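Local coordinates for twitching motility pilus retraction protein (Geobacter sulfurreducens PCA, PDB 5ZFQ) that probably works as a hexameric motor ATPase that uses ATP to drive retraction of the type IV pilus and thereby twitching motility, at residues 254-258 against 259-263; 263-266 against 267-271; 327-330 against 331-335; 343-346 against 347-350; 369-372 against 373-377. All coordinates share one frame; numbering follows the deposited sequence.

Contact 1 of 5, residues 254-258 against 259-263; sequences LHTNS and AVQTI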
loop_
_atom_site.group_PDB
_atom_site.type_symbol
_atom_site.label_atom_id
_atom_site.label_comp_id
_atom_site.label_asym_id
_atom_site.label_seq_id
_atom_site.Cartn_x
_atom_site.Cartn_y
_atom_site.Cartn_z
ATOM N N LEU A 254 8.466 17.780 -20.258
ATOM C CA LEU A 254 7.177 17.180 -19.999
ATOM C C LEU A 254 6.667 16.564 -21.278
ATOM O O LEU A 254 6.950 17.054 -22.340
ATOM C CB LEU A 254 6.171 18.238 -19.590
ATOM C CG LEU A 254 5.809 18.352 -18.139
ATOM C CD1 LEU A 254 4.491 19.049 -17.989
ATOM C CD2 LEU A 254 5.707 16.960 -17.586
ATOM N N HIS A 255 5.867 15.527 -21.195
ATOM C CA HIS A 255 5.319 14.963 -22.406
ATOM C C HIS A 255 3.937 15.518 -22.649
ATOM O O HIS A 255 2.975 14.833 -22.602
ATOM C CB HIS A 255 5.289 13.457 -22.378
ATOM C CG HIS A 255 4.620 12.866 -23.575
ATOM N ND1 HIS A 255 4.457 11.511 -23.756
ATOM C CD2 HIS A 255 4.066 13.456 -24.657
ATOM C CE1 HIS A 255 3.830 11.293 -24.894
ATOM N NE2 HIS A 255 3.586 12.457 -25.459
ATOM N N THR A 256 3.869 16.802 -22.886
ATOM C CA THR A 256 2.633 17.484 -23.134
ATOM C C THR A 256 2.698 18.091 -24.505
ATOM O O THR A 256 3.736 18.401 -25.024
ATOM C CB THR A 256 2.238 18.479 -22.051
ATOM O OG1 THR A 256 3.369 19.197 -21.604
ATOM C CG2 THR A 256 1.642 17.775 -20.896
ATOM N N ASN A 257 1.555 18.291 -25.113
ATOM C CA ASN A 257 1.648 18.701 -26.506
ATOM C C ASN A 257 1.291 20.154 -26.788
ATOM O O ASN A 257 1.246 20.570 -27.950
ATOM C CB ASN A 257 0.753 17.785 -27.332
ATOM C CG ASN A 257 1.108 16.336 -27.151
ATOM O OD1 ASN A 257 0.322 15.555 -26.624
ATOM N ND2 ASN A 257 2.307 15.966 -27.586
ATOM N N SER A 258 1.026 20.918 -25.733
ATOM C CA SER A 258 0.749 22.342 -25.876
ATOM C C SER A 258 1.125 23.069 -24.588
ATOM O O SER A 258 1.305 22.436 -23.544
ATOM C CB SER A 258 -0.727 22.583 -26.220
ATOM O OG SER A 258 -1.579 22.330 -25.106
ATOM N N ALA A 259 1.244 24.389 -24.669
ATOM C CA ALA A 259 1.562 25.221 -23.518
ATOM C C ALA A 259 0.483 25.104 -22.454
ATOM O O ALA A 259 0.779 24.885 -21.273
ATOM C CB ALA A 259 1.721 26.661 -23.945
ATOM N N VAL A 260 -0.767 25.261 -22.885
ATOM C CA VAL A 260 -1.929 25.147 -22.010
ATOM C C VAL A 260 -2.004 23.764 -21.352
ATOM O O VAL A 260 -2.237 23.630 -20.151
ATOM C CB VAL A 260 -3.253 25.423 -22.797
ATOM C CG1 VAL A 260 -4.478 25.170 -21.921
ATOM C CG2 VAL A 260 -3.253 26.843 -23.361
ATOM N N GLN A 261 -1.806 22.730 -22.153
ATOM C CA GLN A 261 -1.815 21.371 -21.636
ATOM C C GLN A 261 -0.664 21.149 -20.655
ATOM O O GLN A 261 -0.823 20.453 -19.654
ATOM C CB GLN A 261 -1.745 20.404 -22.798
ATOM C CG GLN A 261 -1.920 18.970 -22.468
ATOM C CD GLN A 261 -1.742 18.117 -23.706
ATOM O OE1 GLN A 261 -0.672 17.539 -23.907
ATOM N NE2 GLN A 261 -2.782 18.037 -24.552
ATOM N N THR A 262 0.480 21.779 -20.935
ATOM C CA THR A 262 1.661 21.695 -20.075
ATOM C C THR A 262 1.435 22.343 -18.707
ATOM O O THR A 262 1.753 21.754 -17.668
ATOM C CB THR A 262 2.885 22.374 -20.717
ATOM O OG1 THR A 262 3.310 21.628 -21.867
ATOM C CG2 THR A 262 4.031 22.480 -19.700
ATOM N N ILE A 263 0.897 23.561 -18.717
ATOM C CA ILE A 263 0.671 24.307 -17.482
ATOM C C ILE A 263 -0.369 23.608 -16.600
ATOM O O ILE A 263 -0.183 23.492 -15.385
ATOM C CB ILE A 263 0.237 25.763 -17.794
ATOM C CG1 ILE A 263 1.441 26.564 -18.310
ATOM C CG2 ILE A 263 -0.394 26.432 -16.569
ATOM C CD1 ILE A 263 1.069 27.740 -19.179
#

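Contact 2 of 5, residues 263-266 against 267-271; sequences INRI and VDVFP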
loop_
_atom_site.group_PDB
_atom_site.type_symbol
_atom_site.label_atom_id
_atom_site.label_comp_id
_atom_site.label_asym_id
_atom_site.label_seq_id
_atom_site.Cartn_x
_atom_site.Cartn_y
_atom_site.Cartn_z
ATOM N N ILE A 263 0.897 23.561 -18.717
ATOM C CA ILE A 263 0.671 24.307 -17.482
ATOM C C ILE A 263 -0.369 23.608 -16.600
ATOM O O ILE A 263 -0.183 23.492 -15.385
ATOM C CB ILE A 263 0.237 25.763 -17.794
ATOM C CG1 ILE A 263 1.441 26.564 -18.310
ATOM C CG2 ILE A 263 -0.394 26.432 -16.569
ATOM C CD1 ILE A 263 1.069 27.740 -19.179
ATOM N N ASN A 264 -1.444 23.106 -17.211
ATOM C CA ASN A 264 -2.477 22.386 -16.455
ATOM C C ASN A 264 -1.914 21.145 -15.781
ATOM O O ASN A 264 -2.218 20.869 -14.617
ATOM C CB ASN A 264 -3.659 22.007 -17.351
ATOM C CG ASN A 264 -4.650 23.154 -17.535
ATOM O OD1 ASN A 264 -4.933 23.905 -16.593
ATOM N ND2 ASN A 264 -5.189 23.288 -18.750
ATOM N N ARG A 265 -1.065 20.430 -16.515
ATOM C CA ARG A 265 -0.407 19.228 -15.997
ATOM C C ARG A 265 0.495 19.510 -14.800
ATOM O O ARG A 265 0.562 18.692 -13.884
ATOM C CB ARG A 265 0.406 18.545 -17.098
ATOM C CG ARG A 265 1.053 17.225 -16.682
ATOM C CD ARG A 265 0.034 16.207 -16.296
ATOM N NE ARG A 265 -1.087 16.266 -17.219
ATOM C CZ ARG A 265 -1.091 15.730 -18.442
ATOM N NH1 ARG A 265 -0.026 15.068 -18.887
ATOM N NH2 ARG A 265 -2.172 15.853 -19.221
ATOM N N ILE A 266 1.190 20.647 -14.808
ATOM C CA ILE A 266 2.024 21.038 -13.668
ATOM C C ILE A 266 1.172 21.181 -12.394
ATOM O O ILE A 266 1.572 20.769 -11.306
ATOM C CB ILE A 266 2.764 22.365 -13.924
ATOM C CG1 ILE A 266 3.696 22.246 -15.127
ATOM C CG2 ILE A 266 3.517 22.817 -12.682
ATOM C CD1 ILE A 266 4.802 21.276 -14.921
ATOM N N VAL A 267 -0.016 21.751 -12.550
ATOM C CA VAL A 267 -0.876 22.079 -11.422
ATOM C C VAL A 267 -1.651 20.865 -10.937
ATOM O O VAL A 267 -1.684 20.566 -9.745
ATOM C CB VAL A 267 -1.897 23.195 -11.793
ATOM C CG1 VAL A 267 -2.786 23.517 -10.611
ATOM C CG2 VAL A 267 -1.185 24.443 -12.306
ATOM N N ASP A 268 -2.274 20.175 -11.888
ATOM C CA ASP A 268 -3.288 19.187 -11.586
ATOM C C ASP A 268 -2.785 17.963 -10.823
ATOM O O ASP A 268 -3.583 17.255 -10.220
ATOM C CB ASP A 268 -3.977 18.752 -12.888
ATOM C CG ASP A 268 -4.851 19.861 -13.498
ATOM O OD1 ASP A 268 -5.148 20.857 -12.784
ATOM O OD2 ASP A 268 -5.258 19.728 -14.684
ATOM N N VAL A 269 -1.479 17.717 -10.825
ATOM C CA VAL A 269 -0.933 16.528 -10.157
ATOM C C VAL A 269 -0.812 16.737 -8.655
ATOM O O VAL A 269 -0.661 15.779 -7.896
ATOM C CB VAL A 269 0.461 16.139 -10.715
ATOM C CG1 VAL A 269 0.341 15.561 -12.133
ATOM C CG2 VAL A 269 1.392 17.340 -10.689
ATOM N N PHE A 270 -0.869 18.006 -8.256
ATOM C CA PHE A 270 -0.804 18.440 -6.861
ATOM C C PHE A 270 -2.157 18.397 -6.163
ATOM O O PHE A 270 -3.204 18.584 -6.805
ATOM C CB PHE A 270 -0.278 19.873 -6.764
ATOM C CG PHE A 270 1.190 19.997 -6.962
ATOM C CD1 PHE A 270 2.068 19.769 -5.902
ATOM C CD2 PHE A 270 1.707 20.360 -8.202
ATOM C CE1 PHE A 270 3.445 19.886 -6.077
ATOM C CE2 PHE A 270 3.074 20.479 -8.390
ATOM C CZ PHE A 270 3.947 20.241 -7.322
ATOM N N PRO A 271 -2.135 18.179 -4.836
ATOM C CA PRO A 271 -3.325 18.291 -3.986
ATOM C C PRO A 271 -4.022 19.640 -4.169
ATOM O O PRO A 271 -3.342 20.668 -4.238
ATOM C CB PRO A 271 -2.755 18.149 -2.575
ATOM C CG PRO A 271 -1.569 17.243 -2.762
ATOM C CD PRO A 271 -0.970 17.670 -4.087
HETATM O O HOH W 1 -4.964 22.986 -14.180
HETATM O O HOH W 2 -3.379 18.099 -16.672
#

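Contact 3 of 5, residues 327-330 against 331-335; sequences QIYS and QMQVG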
loop_
_atom_site.group_PDB
_atom_site.type_symbol
_atom_site.label_atom_id
_atom_site.label_comp_id
_atom_site.label_asym_id
_atom_site.label_seq_id
_atom_site.Cartn_x
_atom_site.Cartn_y
_atom_site.Cartn_z
ATOM N N GLN A 327 -7.391 30.361 -21.299
ATOM C CA GLN A 327 -7.329 31.672 -21.943
ATOM C C GLN A 327 -5.935 32.101 -22.434
ATOM O O GLN A 327 -5.820 33.022 -23.246
ATOM C CB GLN A 327 -7.860 32.740 -20.987
ATOM C CG GLN A 327 -9.334 32.598 -20.644
ATOM C CD GLN A 327 -9.899 33.873 -20.064
ATOM O OE1 GLN A 327 -9.302 34.941 -20.195
ATOM N NE2 GLN A 327 -11.058 33.775 -19.422
ATOM N N ILE A 328 -4.888 31.448 -21.940
ATOM C CA ILE A 328 -3.531 31.749 -22.364
ATOM C C ILE A 328 -3.411 31.681 -23.879
ATOM O O ILE A 328 -2.734 32.503 -24.503
ATOM C CB ILE A 328 -2.513 30.775 -21.701
ATOM C CG1 ILE A 328 -2.248 31.186 -20.249
ATOM C CG2 ILE A 328 -1.192 30.711 -22.473
ATOM C CD1 ILE A 328 -1.485 30.140 -19.455
ATOM N N TYR A 329 -4.108 30.713 -24.465
ATOM C CA TYR A 329 -4.013 30.429 -25.894
ATOM C C TYR A 329 -4.320 31.655 -26.760
ATOM O O TYR A 329 -3.723 31.851 -27.825
ATOM C CB TYR A 329 -4.952 29.278 -26.255
ATOM C CG TYR A 329 -4.778 28.793 -27.672
ATOM C CD1 TYR A 329 -3.682 28.007 -28.035
ATOM C CD2 TYR A 329 -5.709 29.126 -28.655
ATOM C CE1 TYR A 329 -3.526 27.568 -29.339
ATOM C CE2 TYR A 329 -5.560 28.690 -29.953
ATOM C CZ TYR A 329 -4.471 27.917 -30.295
ATOM O OH TYR A 329 -4.342 27.494 -31.598
ATOM N N SER A 330 -5.249 32.474 -26.279
ATOM C CA SER A 330 -5.591 33.747 -26.914
ATOM C C SER A 330 -4.402 34.698 -27.032
ATOM O O SER A 330 -4.165 35.291 -28.089
ATOM C CB SER A 330 -6.712 34.428 -26.132
ATOM O OG SER A 330 -6.886 35.771 -26.554
ATOM N N GLN A 331 -3.661 34.844 -25.938
ATOM C CA GLN A 331 -2.480 35.696 -25.921
ATOM C C GLN A 331 -1.404 35.190 -26.883
ATOM O O GLN A 331 -0.584 35.958 -27.379
ATOM C CB GLN A 331 -1.929 35.798 -24.502
ATOM C CG GLN A 331 -2.836 36.571 -23.585
ATOM C CD GLN A 331 -3.138 37.972 -24.117
ATOM O OE1 GLN A 331 -2.223 38.786 -24.315
ATOM N NE2 GLN A 331 -4.428 38.258 -24.357
ATOM N N MET A 332 -1.418 33.898 -27.168
ATOM C CA MET A 332 -0.388 33.337 -28.023
ATOM C C MET A 332 -0.673 33.598 -29.507
ATOM O O MET A 332 0.249 33.610 -30.339
ATOM C CB MET A 332 -0.252 31.842 -27.750
ATOM C CG MET A 332 -0.220 31.530 -26.277
ATOM S SD MET A 332 0.055 29.803 -25.880
ATOM C CE MET A 332 1.050 29.226 -27.266
ATOM N N GLN A 333 -1.937 33.783 -29.834
ATOM C CA GLN A 333 -2.346 34.044 -31.198
ATOM C C GLN A 333 -1.799 35.360 -31.707
ATOM O O GLN A 333 -1.293 35.456 -32.815
ATOM C CB GLN A 333 -3.853 34.057 -31.264
ATOM C CG GLN A 333 -4.473 32.751 -31.693
ATOM C CD GLN A 333 -5.857 32.586 -31.135
ATOM O OE1 GLN A 333 -6.276 33.350 -30.298
ATOM N NE2 GLN A 333 -6.572 31.592 -31.601
ATOM N N VAL A 334 -1.849 36.369 -30.857
ATOM C CA VAL A 334 -1.406 37.704 -31.212
ATOM C C VAL A 334 -0.020 38.106 -30.742
ATOM O O VAL A 334 0.330 39.267 -30.852
ATOM C CB VAL A 334 -2.381 38.738 -30.658
ATOM C CG1 VAL A 334 -3.791 38.243 -30.841
ATOM C CG2 VAL A 334 -2.110 38.970 -29.200
ATOM N N GLY A 335 0.750 37.163 -30.210
ATOM C CA GLY A 335 2.053 37.444 -29.660
ATOM C C GLY A 335 3.286 37.315 -30.509
ATOM O O GLY A 335 4.380 37.481 -30.015
#

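Contact 4 of 5, residues 343-346 against 347-350; sequences TMNQ and SLFS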
loop_
_atom_site.group_PDB
_atom_site.type_symbol
_atom_site.label_atom_id
_atom_site.label_comp_id
_atom_site.label_asym_id
_atom_site.label_seq_id
_atom_site.Cartn_x
_atom_site.Cartn_y
_atom_site.Cartn_z
ATOM N N THR A 343 1.468 29.743 -31.936
ATOM C CA THR A 343 0.675 28.565 -31.618
ATOM C C THR A 343 1.100 27.414 -32.526
ATOM O O THR A 343 1.728 27.628 -33.569
ATOM C CB THR A 343 -0.840 28.808 -31.789
ATOM O OG1 THR A 343 -1.120 29.145 -33.151
ATOM C CG2 THR A 343 -1.325 29.949 -30.888
ATOM N N MET A 344 0.750 26.196 -32.110
ATOM C CA MET A 344 0.917 25.012 -32.931
ATOM C C MET A 344 0.208 25.208 -34.269
ATOM O O MET A 344 0.771 24.900 -35.315
ATOM C CB MET A 344 0.386 23.767 -32.213
ATOM C CG MET A 344 0.572 22.495 -33.010
ATOM S SD MET A 344 2.326 22.210 -33.424
ATOM C CE MET A 344 3.045 21.960 -31.804
ATOM N N ASN A 345 -1.010 25.748 -34.240
ATOM C CA ASN A 345 -1.722 26.028 -35.483
ATOM C C ASN A 345 -0.962 27.035 -36.351
ATOM O O ASN A 345 -0.864 26.841 -37.563
ATOM C CB ASN A 345 -3.157 26.523 -35.220
ATOM C CG ASN A 345 -4.189 25.385 -35.252
ATOM O OD1 ASN A 345 -3.889 24.267 -35.693
ATOM N ND2 ASN A 345 -5.399 25.662 -34.773
ATOM N N GLN A 346 -0.407 28.090 -35.754
ATOM C CA GLN A 346 0.377 29.051 -36.530
ATOM C C GLN A 346 1.580 28.363 -37.149
ATOM O O GLN A 346 1.863 28.559 -38.321
ATOM C CB GLN A 346 0.813 30.242 -35.673
ATOM C CG GLN A 346 -0.325 31.217 -35.417
ATOM C CD GLN A 346 0.019 32.310 -34.419
ATOM O OE1 GLN A 346 0.806 32.098 -33.493
ATOM N NE2 GLN A 346 -0.594 33.481 -34.587
ATOM N N SER A 347 2.266 27.532 -36.366
ATOM C CA SER A 347 3.417 26.769 -36.850
ATOM C C SER A 347 3.024 25.846 -37.997
ATOM O O SER A 347 3.691 25.829 -39.037
ATOM C CB SER A 347 4.048 25.944 -35.716
ATOM O OG SER A 347 5.246 25.309 -36.144
ATOM N N LEU A 348 1.957 25.065 -37.798
ATOM C CA LEU A 348 1.449 24.183 -38.857
ATOM C C LEU A 348 1.149 24.981 -40.135
ATOM O O LEU A 348 1.505 24.569 -41.245
ATOM C CB LEU A 348 0.191 23.437 -38.397
ATOM C CG LEU A 348 0.389 22.276 -37.428
ATOM C CD1 LEU A 348 -0.943 21.796 -36.832
ATOM C CD2 LEU A 348 1.089 21.161 -38.133
ATOM N N PHE A 349 0.499 26.130 -39.955
ATOM C CA PHE A 349 0.128 26.994 -41.065
ATOM C C PHE A 349 1.373 27.439 -41.826
ATOM O O PHE A 349 1.350 27.616 -43.046
ATOM C CB PHE A 349 -0.664 28.204 -40.547
ATOM C CG PHE A 349 -0.929 29.249 -41.587
ATOM C CD1 PHE A 349 -2.030 29.142 -42.434
ATOM C CD2 PHE A 349 -0.079 30.349 -41.722
ATOM C CE1 PHE A 349 -2.287 30.111 -43.404
ATOM C CE2 PHE A 349 -0.324 31.317 -42.689
ATOM C CZ PHE A 349 -1.438 31.198 -43.528
ATOM N N SER A 350 2.462 27.606 -41.086
ATOM C CA SER A 350 3.713 28.073 -41.648
ATOM C C SER A 350 4.365 26.944 -42.452
ATOM O O SER A 350 4.880 27.159 -43.556
ATOM C CB SER A 350 4.632 28.575 -40.527
ATOM O OG SER A 350 5.836 29.111 -41.041
#

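Contact 5 of 5, residues 369-372 against 373-377; sequences PDEL and KQMLA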
loop_
_atom_site.group_PDB
_atom_site.type_symbol
_atom_site.label_atom_id
_atom_site.label_comp_id
_atom_site.label_asym_id
_atom_site.label_seq_id
_atom_site.Cartn_x
_atom_site.Cartn_y
_atom_site.Cartn_z
ATOM N N PRO A 369 -8.578 21.987 -35.901
ATOM C CA PRO A 369 -8.775 21.881 -37.355
ATOM C C PRO A 369 -9.565 23.070 -37.949
ATOM O O PRO A 369 -9.085 23.696 -38.898
ATOM C CB PRO A 369 -9.558 20.568 -37.503
ATOM C CG PRO A 369 -9.158 19.763 -36.382
ATOM C CD PRO A 369 -8.720 20.677 -35.243
ATOM N N ASP A 370 -10.740 23.383 -37.392
ATOM C CA ASP A 370 -11.552 24.519 -37.865
ATOM C C ASP A 370 -10.764 25.838 -37.888
ATOM O O ASP A 370 -10.835 26.588 -38.860
ATOM C CB ASP A 370 -12.805 24.690 -36.998
ATOM C CG ASP A 370 -13.847 23.610 -37.243
ATOM O OD1 ASP A 370 -13.907 23.064 -38.366
ATOM O OD2 ASP A 370 -14.600 23.291 -36.299
ATOM N N GLU A 371 -10.018 26.124 -36.821
ATOM C CA GLU A 371 -9.164 27.313 -36.791
ATOM C C GLU A 371 -8.150 27.313 -37.933
ATOM O O GLU A 371 -8.022 28.308 -38.651
ATOM C CB GLU A 371 -8.435 27.435 -35.455
ATOM C CG GLU A 371 -7.339 28.493 -35.469
ATOM C CD GLU A 371 -6.864 28.883 -34.076
ATOM O OE1 GLU A 371 -7.720 29.249 -33.237
ATOM O OE2 GLU A 371 -5.636 28.821 -33.815
ATOM N N LEU A 372 -7.454 26.192 -38.111
ATOM C CA LEU A 372 -6.456 26.070 -39.178
ATOM C C LEU A 372 -7.069 26.258 -40.573
ATOM O O LEU A 372 -6.515 26.993 -41.382
ATOM C CB LEU A 372 -5.728 24.720 -39.099
ATOM C CG LEU A 372 -4.464 24.596 -39.967
ATOM C CD1 LEU A 372 -3.473 25.703 -39.606
ATOM C CD2 LEU A 372 -3.797 23.212 -39.916
ATOM N N LYS A 373 -8.202 25.620 -40.877
ATOM C CA LYS A 373 -8.905 25.972 -42.131
ATOM C C LYS A 373 -9.178 27.475 -42.243
ATOM O O LYS A 373 -8.921 28.083 -43.296
ATOM C CB LYS A 373 -10.230 25.217 -42.307
ATOM C CG LYS A 373 -10.210 23.798 -41.866
ATOM C CD LYS A 373 -10.468 22.985 -43.148
ATOM C CE LYS A 373 -9.948 21.603 -43.137
ATOM N NZ LYS A 373 -8.615 21.414 -43.910
ATOM N N GLN A 374 -9.668 28.072 -41.159
ATOM C CA GLN A 374 -9.990 29.495 -41.165
ATOM C C GLN A 374 -8.763 30.346 -41.549
ATOM O O GLN A 374 -8.858 31.274 -42.375
ATOM C CB GLN A 374 -10.546 29.914 -39.796
ATOM C CG GLN A 374 -11.639 31.006 -39.828
ATOM C CD GLN A 374 -12.771 30.696 -40.811
ATOM O OE1 GLN A 374 -13.557 29.758 -40.617
ATOM N NE2 GLN A 374 -12.847 31.478 -41.883
ATOM N N MET A 375 -7.613 29.999 -40.966
ATOM C CA MET A 375 -6.346 30.651 -41.295
ATOM C C MET A 375 -5.952 30.422 -42.745
ATOM O O MET A 375 -5.448 31.325 -43.411
ATOM C CB MET A 375 -5.227 30.155 -40.380
ATOM C CG MET A 375 -5.371 30.589 -38.931
ATOM S SD MET A 375 -4.314 29.644 -37.819
ATOM C CE MET A 375 -2.683 30.237 -38.263
ATOM N N LEU A 376 -6.180 29.209 -43.233
ATOM C CA LEU A 376 -5.738 28.868 -44.569
ATOM C C LEU A 376 -6.582 29.602 -45.608
ATOM O O LEU A 376 -6.102 29.904 -46.708
ATOM C CB LEU A 376 -5.787 27.354 -44.770
ATOM C CG LEU A 376 -4.672 26.599 -44.037
ATOM C CD1 LEU A 376 -5.014 25.115 -43.911
ATOM C CD2 LEU A 376 -3.341 26.805 -44.748
ATOM N N ALA A 377 -7.828 29.908 -45.242
ATOM C CA ALA A 377 -8.729 30.687 -46.096
ATOM C C ALA A 377 -8.152 32.074 -46.421
ATOM O O ALA A 377 -8.234 32.560 -47.564
ATOM C CB ALA A 377 -10.088 30.823 -45.428
#

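Contact 1 of 5, residues 254-258 against 259-263
The side chains of Asn257 and Gln261 run alongside each other with their amide planes nearly perpendicular (82°), where the loop after strand 249-254 enters the N-cap of helix 259-268; the sequence resembles the His box of PilT-type ATPases. Asn257 N donates to Gln261 OE1 at 2.6 Å from above the carbonyl plane, 48° out of it. The side-chain carboxamide of Asn257 is engaged separately, its ND2 bonding Glu245 of the second subunit. Gln261 has CG anti to the backbone N (chi1 -172°) and stays extended, long enough to bring OE1 back to the loop. An alanine at Gln261 removes OE1, and Asn257 N would probably be left without its acceptor in this contact and the loop freer to shift.

Ser258 suits the N-cap because its short hydroxyl can turn to the first helical turn: OG accepts from Gln261 N at 3.0 Å. Its carbonyl serves Thr262 twice, as Ser258 O takes Thr262 N at 2.8 Å and Thr262 OG1 at 2.7 Å from opposite faces of its plane. The hydroxyl of Thr256 also adjoins that of Thr262, though their modelled spacing is doubtfully short. The methyl of Thr262 serves the apolar side, CG2 resting 3.9 Å from Leu254 CD1.

Contact 2 of 5, residues 263-266 against 267-271
Asp268 N donates to Asn264 O at 2.8 Å, a fairly straight helical bond (159°) near the end of helix 259-268. By comparison the bonds from Val267 N to Ile263 O and Asn264 O are weak. Two waters extend the polar side. One lies 2.6 Å from both Asn264 OD1 and Asp268 OD1; the other accepts from Arg265 NE at 3.0 Å, in the guanidinium plane, and donates to Asp268 OD2 at 3.2 Å. Arg265 also reaches beyond the chain, its NH1 bonding Gln277 of the second subunit. An asparagine at Asp268 removes the negative charge, which would probably leave the water-bridged Arg265 without a nearby opposite charge.

Further out, the branched valines set methyls beside backbone oxygens: Val267 CG2 sits 3.4 Å from Ile263 O and Val269 CG2 3.5 Å from Ile266 O. In Phe270, CG anti to the carbonyl carbon (chi1 -76°) swings the ring back so that its edge faces Ile266 O. The region around the end of the helix combines two kinds of chemistry: a hydrated acid that probably tempers the arginine charge across water, and an aromatic edge that may suit a carbonyl oxygen.

Contact 3 of 5, residues 327-330 against 331-335
Met332 leans back over the preceding turn of helix 328-333, and its CB starts 3.5 Å from Tyr329 O. CG, anti to the carbonyl carbon (chi1 -46°), comes next to Ile328 O. SD then lies 3.7 Å from Ile328 CG2, the two side chains crossing at a slant, and it also passes near Tyr329 CA. An unbranched, flexible methionine fits this course, since it can follow the backbone before its sulfur meets the isoleucine methyl. Both residues are buried against Met310 of strand 303-310.

On another side Gln333 crosses the Tyr329 ring at about a right angle, with Gln333 NE2 3.5 Å from Tyr329 CE2 and amide and ring planes 63° apart; the approach is oblique. The phenol end of Tyr329 has its own partner, Glu371. The backbone is loosely bonded: Ile328 O receives weak bonds from Gln331 N and Met332 N, and Tyr329 O weak ones from Met332 N and Gln333 N. Gln333 N also donates to Ser330 O at 3.2 Å, standing 67° above that carbonyl plane. Shared, bent bonds of this kind suggest that this short helix probably relies in good part on side-chain packing, apolar inside at Ile328 and Met332 and polar outside at Gln327 and Ser330.

Contact 4 of 5, residues 343-346 against 347-350
A capping box starts helix 344-353: Thr343, whose O also accepts from Ser347 N at 2.8 Å, exchanges bonds with Gln346. Gln346 N donates to Thr343 OG1 at 2.9 Å, and in return Thr343 N donates to Gln346 OE1 at 2.9 Å, tilted 22° from the carbonyl plane. The threonine hydroxyl lies between backbone N and carbonyl carbon (chi1 61°), which turns it to the amide of the first turn. A glutamine has the length to return the bond, and its remaining NE2 reaches Gln333 O.

Beyond the cap regular helical bonds take over, the straightest being Leu348 N to Met344 O at 2.8 Å and 172°. Beside it the side chains of Met344 and Leu348 meet at a slant, Met344 CG to Leu348 CD1 4.2 Å. Leu348 CD1 also lies 4.0 Å from Asn345 OD1, at the border between apolar and polar surfaces. That oxygen bonds Ser366, while ND2 bonds the backbone of Asp368, so the amide is held at both ends. Ser347, small enough for a buried site, sends OG to Leu307 N. Phe349 sets its ring edge near Gln346 O.

Helix 344-353 is thereby wedged between strand 303-310, met by Met344 and Ser347, helix 328-333, touched by Thr343 and Asn345, and helix 369-377, met by Phe349.

Contact 5 of 5, residues 369-372 against 373-377
Leu372 and Leu376, one turn apart, meet on helix 369-377 with Leu372 CG 4.0 Å from Leu376 CD1, the side chains inclined to each other. Next to them Met375 SD touches Glu371 CG at 4.0 Å and comes within 4.4 Å of Leu372 CD1. Met375 CG is anti to the carbonyl carbon (chi1 -68°), a choice that leads the sulfur back along the preceding turn. The unbranched methionine can therefore rest on the aliphatic part of the glutamate while the carboxylate continues past it to Tyr329.

Regular helical bonds position these side chains: Met375 N to Glu371 O and Leu376 N to Leu372 O, both at 2.9 Å. The straightest is Lys373 N to Pro369 O, also at 2.9 Å, with an angle of 171°. Pro369 suits the first turn, where its missing N-H costs no helical bond, and the acids Asp370 and Glu371 probably interact well with the positive end of the helix dipole.

Near the C-terminus of the chain, this helix packs Leu372 on Met363 and Leu376 on Leu359 of helix 359-365. Met375 and Leu376 also meet Phe349 of helix 344-353, and Pro369 touches Arg321 of the second subunit.

Contacts 1 and 2 share helix 259-268, from its cap to its last turns, and both face the second subunit, so their polar groups divide between helix ends and the interface. Contact 4 is the buried member, a capped helix start with its polar groups paired internally; contacts 3 and 5 lie nearer the surface and place exposed polar residues outside an apolar inner side. Contact 3 joins the helix of contacts 1 and 2 to contacts 4 and 5, by Ile328 on Ile263, Gln333 with Gln346 and Tyr329 with Glu371. The centres of contacts 4 and 5 are the closest pair, about 10 Å apart. Backbone bonding is regular in 4 and 5 but mostly weak in 3.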